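Local coordinates for porin protein associated with imipenem resistance (Acinetobacter baumannii, PDB 4FUV), which forms an eight-stranded beta-barrel in the outer membrane and is probably involved in the uptake of ornithine and the antibiotic imipenem, at residues A[16-21]-A[34-39]; A[163-168]-A[220-225]. One frame throughout, in Å; residues are numbered along the deposited sequence.

Contact 1 of 2, residues A[16-21]-A[34-39]; sequences LIPVGA and LLWQAN. With C8E ((hydroxyethyloxy)tri(ethyloxy)octane), chain I.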
ATOM      1  N   LEU A  16      44.792 -22.992   1.809  1.00 40.29           N
ATOM      2  CA  LEU A  16      44.654 -22.441   0.469  1.00 43.17           C
ATOM      3  C   LEU A  16      43.522 -23.089  -0.316  1.00 33.50           C
ATOM      4  O   LEU A  16      43.162 -22.625  -1.397  1.00 29.93           O
ATOM      5  CB  LEU A  16      45.971 -22.540  -0.300  1.00 52.82           C
ATOM      6  CG  LEU A  16      47.111 -21.651   0.203  1.00 60.37           C
ATOM      7  CD1 LEU A  16      46.582 -20.392   0.894  1.00 62.71           C
ATOM      8  CD2 LEU A  16      48.046 -22.422   1.117  1.00 61.19           C
ATOM      9  N   ILE A  17      42.955 -24.152   0.239  1.00 31.44           N
ATOM     10  CA  ILE A  17      41.965 -24.936  -0.489  1.00 27.66           C
ATOM     11  C   ILE A  17      40.566 -24.543  -0.082  1.00 26.66           C
ATOM     12  O   ILE A  17      40.227 -24.560   1.104  1.00 29.11           O
ATOM     13  CB  ILE A  17      42.153 -26.447  -0.288  1.00 30.56           C
ATOM     14  CG1 ILE A  17      43.563 -26.856  -0.720  1.00 39.39           C
ATOM     15  CG2 ILE A  17      41.102 -27.228  -1.067  1.00 36.02           C
ATOM     16  CD1 ILE A  17      43.883 -28.305  -0.485  1.00 39.83           C
ATOM     17  N   PRO A  18      39.753 -24.157  -1.066  1.00 33.54           N
ATOM     18  CA  PRO A  18      38.395 -23.706  -0.751  1.00 35.68           C
ATOM     19  C   PRO A  18      37.583 -24.850  -0.161  1.00 26.19           C
ATOM     20  O   PRO A  18      37.860 -26.022  -0.419  1.00 26.33           O
ATOM     21  CB  PRO A  18      37.838 -23.272  -2.113  1.00 30.63           C
ATOM     22  CG  PRO A  18      38.699 -23.896  -3.111  1.00 30.92           C
ATOM     23  CD  PRO A  18      40.055 -24.048  -2.498  1.00 35.30           C
ATOM     24  N   VAL A  19      36.617 -24.489   0.663  1.00 22.92           N
ATOM     25  CA  VAL A  19      35.743 -25.435   1.332  1.00 34.36           C
ATOM     26  C   VAL A  19      34.476 -25.618   0.512  1.00 31.27           C
ATOM     27  O   VAL A  19      33.736 -26.584   0.688  1.00 31.18           O
ATOM     28  CB  VAL A  19      35.359 -24.928   2.736  1.00 22.43           C
ATOM     29  CG1 VAL A  19      36.550 -25.009   3.660  1.00 24.66           C
ATOM     30  CG2 VAL A  19      34.807 -23.465   2.653  1.00 21.74           C
ATOM     31  N   GLY A  20      34.220 -24.681  -0.395  1.00 33.42           N
ATOM     32  CA  GLY A  20      33.013 -24.765  -1.184  1.00 27.04           C
ATOM     33  C   GLY A  20      32.822 -23.631  -2.158  1.00 29.93           C
ATOM     34  O   GLY A  20      33.738 -22.855  -2.451  1.00 24.48           O
ATOM     35  N   ALA A  21      31.603 -23.542  -2.664  1.00 23.79           N
ATOM     36  CA  ALA A  21      31.265 -22.568  -3.682  1.00 23.74           C
ATOM     37  C   ALA A  21      29.800 -22.186  -3.521  1.00 29.11           C
ATOM     38  O   ALA A  21      29.027 -22.872  -2.847  1.00 32.40           O
ATOM     39  CB  ALA A  21      31.527 -23.136  -5.067  1.00 24.87           C
ATOM     40  N   LEU A  34      33.847 -18.573  -4.868  1.00 22.53           N
ATOM     41  CA  LEU A  34      34.587 -19.667  -4.238  1.00 22.73           C
ATOM     42  C   LEU A  34      34.718 -19.261  -2.783  1.00 24.04           C
ATOM     43  O   LEU A  34      34.841 -18.058  -2.485  1.00 22.20           O
ATOM     44  CB  LEU A  34      35.977 -19.757  -4.868  1.00 34.02           C
ATOM     45  CG  LEU A  34      36.516 -21.056  -5.459  1.00 40.84           C
ATOM     46  CD1 LEU A  34      35.409 -21.909  -6.037  1.00 39.82           C
ATOM     47  CD2 LEU A  34      37.552 -20.715  -6.516  1.00 34.85           C
ATOM     48  N   LEU A  35      34.681 -20.234  -1.878  1.00 21.87           N
ATOM     49  CA  LEU A  35      34.656 -19.935  -0.437  1.00 23.54           C
ATOM     50  C   LEU A  35      35.802 -20.636   0.274  1.00 29.09           C
ATOM     51  O   LEU A  35      35.997 -21.844   0.071  1.00 21.88           O
ATOM     52  CB  LEU A  35      33.354 -20.441   0.186  1.00 22.72           C
ATOM     53  CG  LEU A  35      31.999 -19.965  -0.364  1.00 32.52           C
ATOM     54  CD1 LEU A  35      30.841 -20.785   0.256  1.00 28.67           C
ATOM     55  CD2 LEU A  35      31.825 -18.501  -0.076  1.00 32.97           C
ATOM     56  N   TRP A  36      36.528 -19.897   1.117  1.00 22.66           N
ATOM     57  CA  TRP A  36      37.559 -20.472   1.983  1.00 23.63           C
ATOM     58  C   TRP A  36      37.128 -20.252   3.423  1.00 30.13           C
ATOM     59  O   TRP A  36      36.460 -19.259   3.724  1.00 26.73           O
ATOM     60  CB  TRP A  36      38.928 -19.798   1.784  1.00 20.94           C
ATOM     61  CG  TRP A  36      39.599 -20.078   0.467  1.00 22.26           C
ATOM     62  CD1 TRP A  36      40.648 -20.947   0.234  1.00 22.44           C
ATOM     63  CD2 TRP A  36      39.284 -19.498  -0.794  1.00 23.04           C
ATOM     64  NE1 TRP A  36      40.990 -20.935  -1.091  1.00 26.52           N
ATOM     65  CE2 TRP A  36      40.162 -20.047  -1.754  1.00 24.38           C
ATOM     66  CE3 TRP A  36      38.330 -18.557  -1.219  1.00 30.17           C
ATOM     67  CZ2 TRP A  36      40.132 -19.695  -3.094  1.00 25.78           C
ATOM     68  CZ3 TRP A  36      38.292 -18.212  -2.565  1.00 24.76           C
ATOM     69  CH2 TRP A  36      39.190 -18.776  -3.484  1.00 22.82           C
ATOM     70  N   GLN A  37      37.504 -21.176   4.306  1.00 24.95           N
ATOM     71  CA  GLN A  37      37.235 -21.027   5.733  0.72 28.48           C
ATOM     72  C   GLN A  37      38.563 -21.187   6.487  1.00 32.73           C
ATOM     73  O   GLN A  37      39.193 -22.244   6.457  1.00 33.97           O
ATOM     74  CB  GLN A  37      36.171 -22.037   6.197  0.72 31.87           C
ATOM     75  CG  GLN A  37      35.476 -21.735   7.539  0.72 38.12           C
ATOM     76  CD  GLN A  37      34.413 -20.620   7.468  0.72 38.50           C
ATOM     77  OE1 GLN A  37      33.608 -20.568   6.540  0.72 34.82           O
ATOM     78  NE2 GLN A  37      34.409 -19.735   8.469  0.72 19.68           N
ATOM     79  N   ALA A  38      39.017 -20.110   7.120  1.00 32.07           N
ATOM     80  CA  ALA A  38      40.294 -20.147   7.832  1.00 34.52           C
ATOM     81  C   ALA A  38      40.124 -20.802   9.202  1.00 34.73           C
ATOM     82  O   ALA A  38      40.995 -21.545   9.659  1.00 29.87           O
ATOM     83  CB  ALA A  38      40.885 -18.745   7.971  1.00 24.93           C
ATOM     84  N   ASN A  39      38.993 -20.513   9.837  1.00 26.90           N
ATOM     85  CA  ASN A  39      38.594 -21.153  11.085  1.00 20.30           C
ATOM     86  C   ASN A  39      37.067 -20.978  11.189  1.00 22.84           C
ATOM     87  O   ASN A  39      36.478 -20.363  10.300  1.00 27.04           O
ATOM     88  CB  ASN A  39      39.384 -20.554  12.273  1.00 26.76           C
ATOM     89  CG  ASN A  39      39.130 -19.064  12.475  1.00 32.52           C
ATOM     90  OD1 ASN A  39      37.984 -18.595  12.483  1.00 33.57           O
ATOM     91  ND2 ASN A  39      40.208 -18.316  12.660  1.00 26.21           N
TER
HETATM   92  C17 C8E I 308      45.496 -24.749  -3.445  1.00 54.80           C
HETATM   93  O18 C8E I 308      44.867 -24.685  -4.711  1.00 57.69           O
HETATM   94  C19 C8E I 308      44.013 -23.558  -4.829  1.00 51.51           C
HETATM   95  C20 C8E I 308      42.833 -23.915  -5.737  1.00 49.74           C
HETATM   96  O21 C8E I 308      42.206 -22.738  -6.222  1.00 53.82           O
HETATM   97  O   HOH W   1      39.390 -23.001   3.190  1.00 31.12           O
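Pro18 lies against the indole of Trp36, the two side chains side by side and pointing the same way. Its CB stands over one face of the ring, 4.0 Å from the centroid of the five-membered ring and 13° off the normal, a CH-pi contact, while CD approaches NE1. With CG of Trp36 anti to its own carbonyl carbon (chi1 -70°), the indole is brought back against 16-18. There its NE1 donates to Leu16 O at 2.8 Å; the acceptor sits in the ring plane, but the N-H arrives from above the carbonyl plane. One face and one edge of the indole are thus engaged by 16-18, which should restrict its rotation. A detergent molecule lies nearby, its C19 3.7 Å from Leu16 O.

Val19 sets its methyls on the side of Leu35 and Gln37 rather than on that of the indole. Its CG1 meets Gln37 CB at 3.9 Å, and CG2, between backbone N and carbonyl carbon, rests close to Leu35 O. That oxygen takes two backbone donors, Val19 N at 2.8 Å and, weakly, Gly20 N at 3.4 Å; Leu35 N returns a bond to Gly20 O. A water joins Ile17 O to Gln37 N beyond the last backbone-to-backbone bond. The Leu35 side chain lies over Gly20 and also touches Asn222 and Phe224, whereas Ala21 CB meets Leu34 CD1 on the face that also bears Trp36.

Val19 and Gly20 both opposite Leu35 make a classic beta bulge, here at the open end of the antiparallel hairpin 20-26/29-37 of the outer-membrane barrel.

Contact 2 of 2, residues A[163-168]-A[220-225]; sequences GVFGEV and GVNFFW. With C8E ((hydroxyethyloxy)tri(ethyloxy)octane), chain F.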
ATOM      1  N   GLY A 163      23.365 -25.387   1.704  1.00 36.70           N
ATOM      2  CA  GLY A 163      22.533 -24.434   2.404  1.00 32.19           C
ATOM      3  C   GLY A 163      22.102 -23.298   1.504  1.00 34.00           C
ATOM      4  O   GLY A 163      22.455 -23.248   0.327  1.00 36.02           O
ATOM      5  N   VAL A 164      21.327 -22.382   2.065  1.00 29.27           N
ATOM      6  CA  VAL A 164      20.872 -21.213   1.333  1.00 27.23           C
ATOM      7  C   VAL A 164      21.278 -19.944   2.077  1.00 26.18           C
ATOM      8  O   VAL A 164      21.570 -19.987   3.278  1.00 27.58           O
ATOM      9  CB  VAL A 164      19.361 -21.266   1.141  1.00 30.29           C
ATOM     10  CG1 VAL A 164      18.996 -22.501   0.302  1.00 26.89           C
ATOM     11  CG2 VAL A 164      18.671 -21.320   2.499  1.00 27.98           C
ATOM     12  N   PHE A 165      21.332 -18.819   1.375  1.00 22.55           N
ATOM     13  CA  PHE A 165      21.700 -17.579   2.048  1.00 25.27           C
ATOM     14  C   PHE A 165      21.039 -16.346   1.465  1.00 21.95           C
ATOM     15  O   PHE A 165      20.495 -16.378   0.361  1.00 25.63           O
ATOM     16  CB  PHE A 165      23.221 -17.403   2.051  1.00 33.74           C
ATOM     17  CG  PHE A 165      23.771 -16.813   0.786  1.00 31.38           C
ATOM     18  CD1 PHE A 165      24.041 -17.619  -0.316  1.00 20.85           C
ATOM     19  CD2 PHE A 165      24.034 -15.454   0.705  1.00 25.23           C
ATOM     20  CE1 PHE A 165      24.558 -17.069  -1.485  1.00 24.30           C
ATOM     21  CE2 PHE A 165      24.542 -14.892  -0.448  1.00 23.88           C
ATOM     22  CZ  PHE A 165      24.808 -15.697  -1.558  1.00 25.36           C
ATOM     23  N   GLY A 166      21.061 -15.266   2.238  1.00 20.91           N
ATOM     24  CA  GLY A 166      20.731 -13.949   1.733  1.00 23.39           C
ATOM     25  C   GLY A 166      21.809 -13.021   2.250  1.00 25.77           C
ATOM     26  O   GLY A 166      22.401 -13.299   3.289  1.00 27.22           O
ATOM     27  N   GLU A 167      22.073 -11.932   1.540  1.00 26.86           N
ATOM     28  CA  GLU A 167      23.069 -10.971   1.990  1.00 24.17           C
ATOM     29  C   GLU A 167      22.655  -9.571   1.585  1.00 24.74           C
ATOM     30  O   GLU A 167      22.207  -9.332   0.448  1.00 23.84           O
ATOM     31  CB  GLU A 167      24.447 -11.285   1.404  1.00 18.46           C
ATOM     32  CG  GLU A 167      25.592 -10.449   1.997  1.00 30.84           C
ATOM     33  CD  GLU A 167      26.964 -10.781   1.399  1.00 31.44           C
ATOM     34  OE1 GLU A 167      27.377 -11.960   1.447  1.00 29.89           O
ATOM     35  OE2 GLU A 167      27.630  -9.861   0.875  1.00 33.84           O
ATOM     36  N   VAL A 168      22.816  -8.636   2.507  1.00 20.70           N
ATOM     37  CA  VAL A 168      22.543  -7.235   2.204  1.00 23.08           C
ATOM     38  C   VAL A 168      23.728  -6.392   2.655  1.00 27.97           C
ATOM     39  O   VAL A 168      24.276  -6.599   3.743  1.00 26.41           O
ATOM     40  CB  VAL A 168      21.214  -6.727   2.843  1.00 28.92           C
ATOM     41  CG1 VAL A 168      20.046  -7.625   2.437  1.00 24.21           C
ATOM     42  CG2 VAL A 168      21.323  -6.658   4.352  1.00 36.09           C
ATOM     43  N   GLY A 220      21.046 -16.931  -2.653  1.00 26.90           N
ATOM     44  CA  GLY A 220      21.744 -18.008  -3.327  1.00 27.70           C
ATOM     45  C   GLY A 220      21.842 -19.331  -2.588  1.00 24.47           C
ATOM     46  O   GLY A 220      21.218 -19.554  -1.542  1.00 34.10           O
ATOM     47  N   VAL A 221      22.634 -20.227  -3.153  1.00 23.36           N
ATOM     48  CA  VAL A 221      22.798 -21.552  -2.602  1.00 24.14           C
ATOM     49  C   VAL A 221      24.274 -21.817  -2.367  1.00 30.85           C
ATOM     50  O   VAL A 221      25.100 -21.527  -3.228  1.00 34.64           O
ATOM     51  CB  VAL A 221      22.204 -22.591  -3.562  1.00 32.06           C
ATOM     52  CG1 VAL A 221      22.304 -23.995  -2.977  1.00 29.93           C
ATOM     53  CG2 VAL A 221      20.763 -22.225  -3.888  1.00 30.16           C
ATOM     54  N   ASN A 222      24.599 -22.345  -1.188  1.00 28.04           N
ATOM     55  CA  ASN A 222      25.958 -22.711  -0.832  1.00 29.14           C
ATOM     56  C   ASN A 222      26.157 -24.216  -1.025  1.00 34.60           C
ATOM     57  O   ASN A 222      25.285 -25.019  -0.678  1.00 36.75           O
ATOM     58  CB  ASN A 222      26.260 -22.344   0.626  1.00 31.35           C
ATOM     59  CG  ASN A 222      26.173 -20.839   0.890  1.00 43.88           C
ATOM     60  OD1 ASN A 222      25.346 -20.382   1.672  1.00 46.44           O
ATOM     61  ND2 ASN A 222      27.039 -20.074   0.245  1.00 46.62           N
ATOM     62  N   PHE A 223      27.298 -24.593  -1.587  1.00 32.65           N
ATOM     63  CA  PHE A 223      27.646 -26.002  -1.734  1.00 35.59           C
ATOM     64  C   PHE A 223      28.957 -26.266  -1.014  1.00 36.27           C
ATOM     65  O   PHE A 223      29.906 -25.505  -1.161  1.00 40.21           O
ATOM     66  CB  PHE A 223      27.782 -26.388  -3.213  1.00 42.92           C
ATOM     67  CG  PHE A 223      26.551 -26.110  -4.038  1.00 53.20           C
ATOM     68  CD1 PHE A 223      25.524 -27.043  -4.119  1.00 58.79           C
ATOM     69  CD2 PHE A 223      26.424 -24.917  -4.743  1.00 47.63           C
ATOM     70  CE1 PHE A 223      24.393 -26.790  -4.877  1.00 57.93           C
ATOM     71  CE2 PHE A 223      25.296 -24.655  -5.503  1.00 45.03           C
ATOM     72  CZ  PHE A 223      24.278 -25.586  -5.572  1.00 55.19           C
ATOM     73  N   PHE A 224      29.011 -27.341  -0.235  1.00 30.29           N
ATOM     74  CA  PHE A 224      30.230 -27.687   0.492  1.00 31.65           C
ATOM     75  C   PHE A 224      30.686 -29.097   0.165  1.00 38.97           C
ATOM     76  O   PHE A 224      29.899 -30.039   0.221  1.00 44.97           O
ATOM     77  CB  PHE A 224      30.028 -27.523   1.998  1.00 38.53           C
ATOM     78  CG  PHE A 224      29.795 -26.094   2.410  1.00 43.78           C
ATOM     79  CD1 PHE A 224      30.856 -25.208   2.502  1.00 46.80           C
ATOM     80  CD2 PHE A 224      28.511 -25.629   2.668  1.00 43.35           C
ATOM     81  CE1 PHE A 224      30.642 -23.886   2.864  1.00 47.97           C
ATOM     82  CE2 PHE A 224      28.294 -24.320   3.038  1.00 38.02           C
ATOM     83  CZ  PHE A 224      29.360 -23.445   3.137  1.00 43.80           C
ATOM     84  N   TRP A 225      31.954 -29.228  -0.205  1.00 27.06           N
ATOM     85  CA  TRP A 225      32.537 -30.537  -0.453  1.00 42.91           C
ATOM     86  C   TRP A 225      33.347 -31.020   0.746  1.00 49.00           C
ATOM     87  O   TRP A 225      33.278 -30.430   1.824  1.00 48.26           O
ATOM     88  CB  TRP A 225      33.414 -30.508  -1.696  1.00 44.77           C
ATOM     89  CG  TRP A 225      34.263 -29.276  -1.857  1.00 40.42           C
ATOM     90  CD1 TRP A 225      35.372 -28.932  -1.123  1.00 36.65           C
ATOM     91  CD2 TRP A 225      34.106 -28.243  -2.842  1.00 36.58           C
ATOM     92  NE1 TRP A 225      35.900 -27.752  -1.590  1.00 41.55           N
ATOM     93  CE2 TRP A 225      35.142 -27.310  -2.643  1.00 41.74           C
ATOM     94  CE3 TRP A 225      33.182 -28.029  -3.871  1.00 31.17           C
ATOM     95  CZ2 TRP A 225      35.279 -26.167  -3.435  1.00 34.89           C
ATOM     96  CZ3 TRP A 225      33.323 -26.905  -4.654  1.00 32.18           C
ATOM     97  CH2 TRP A 225      34.360 -25.985  -4.432  1.00 37.01           C
TER
HETATM   98  C4  C8E F 305      16.517 -18.817  -0.263  1.00 59.79           C
HETATM   99  C5  C8E F 305      17.543 -18.493  -1.341  1.00 54.81           C
HETATM  100  C6  C8E F 305      17.692 -19.651  -2.325  1.00 57.49           C
HETATM  101  C7  C8E F 305      17.921 -19.133  -3.741  1.00 54.52           C
HETATM  102  O9  C8E F 305      21.018 -18.922  -7.512  1.00 60.58           O
HETATM  103  C10 C8E F 305      21.002 -19.446  -8.824  1.00 69.69           C
HETATM  104  C11 C8E F 305      21.528 -18.399  -9.804  1.00 76.79           C
HETATM  105  O12 C8E F 305      22.859 -18.674 -10.207  1.00 78.58           O
HETATM  106  C13 C8E F 305      23.137 -18.192 -11.505  1.00 72.65           C
HETATM  107  C14 C8E F 305      24.271 -18.991 -12.131  1.00 71.94           C
HETATM  108  C16 C8E F 305      26.819 -16.970 -13.873  1.00 57.38           C
HETATM  109  C17 C8E F 305      28.138 -16.204 -13.875  1.00 60.42           C
HETATM  110  O18 C8E F 305      28.425 -15.767 -15.185  1.00 69.78           O
HETATM  111  C19 C8E F 305      27.466 -14.858 -15.673  1.00 65.86           C
HETATM  112  C20 C8E F 305      27.964 -14.246 -16.979  1.00 67.87           C
HETATM  113  O21 C8E F 305      26.952 -14.379 -17.952  1.00 67.59           O
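Phe165 folds its ring over Gly220 of the neighbouring strand. CG stands between the backbone N and the carbonyl carbon (chi1 83°), which tips the ring across the strand boundary until CE1 lies 3.5 Å from Gly220 CA. Gly220 N sits over one ring face, offset toward the rim; the ring packs directly on the bare CA of Gly220. Beside it Asn222 OD1 comes to 3.6 Å from Phe165 CD1. The two side chains cross at about a right angle, with ring and amide planes 29° apart. Arg22 touches both from strand 20-26.

On the opposite face Val164 and Val221 form a non-hydrogen-bonded pair. Val221 holds CG1 anti to its backbone N (chi1 -177°), and this methyl comes 3.4 Å from Gly163 O. Val164 lies along Gly220 O and also meets the detergent, CG1 4.1 Å from its C6.

Two hydrogen-bonded pairs flank the valines: Gly163 with Asn222, where Asn222 N reaches Gly163 O at 2.8 Å, and Phe165 with Gly220, where Phe165 N reaches Gly220 O at 3.0 Å. Both pairs carry the reciprocal bond as well.

The chemistry divides by face: Val164 meets detergent on the face that probably looks to the membrane, with Val221 beside it, while the ring and the amide, with Arg22 against both, lie on the other face, consistent with the barrel interior, and the backbone bonds between them satisfy the main-chain polar atoms at both glycines.

Overall arrangement
Contacts 1 and 2 are consecutive along the chain, their centres 13 Å apart, and together they span the seam where the barrel closes: strand 20-26 pairs with 29-37 on one edge and with 213-224 on the other, which in turn pairs with 162-172. Two probable hydrogen bonds join them directly, Phe223 N to Ala21 O at 2.7 Å and Trp225 NE1 to Pro18 O at 2.9 Å. Trp225 CZ2 also packs on Gly20 CA, so the last modelled residue lies against the bulge of contact 1. Detergent molecules border both contacts, consistent with surfaces facing the membrane.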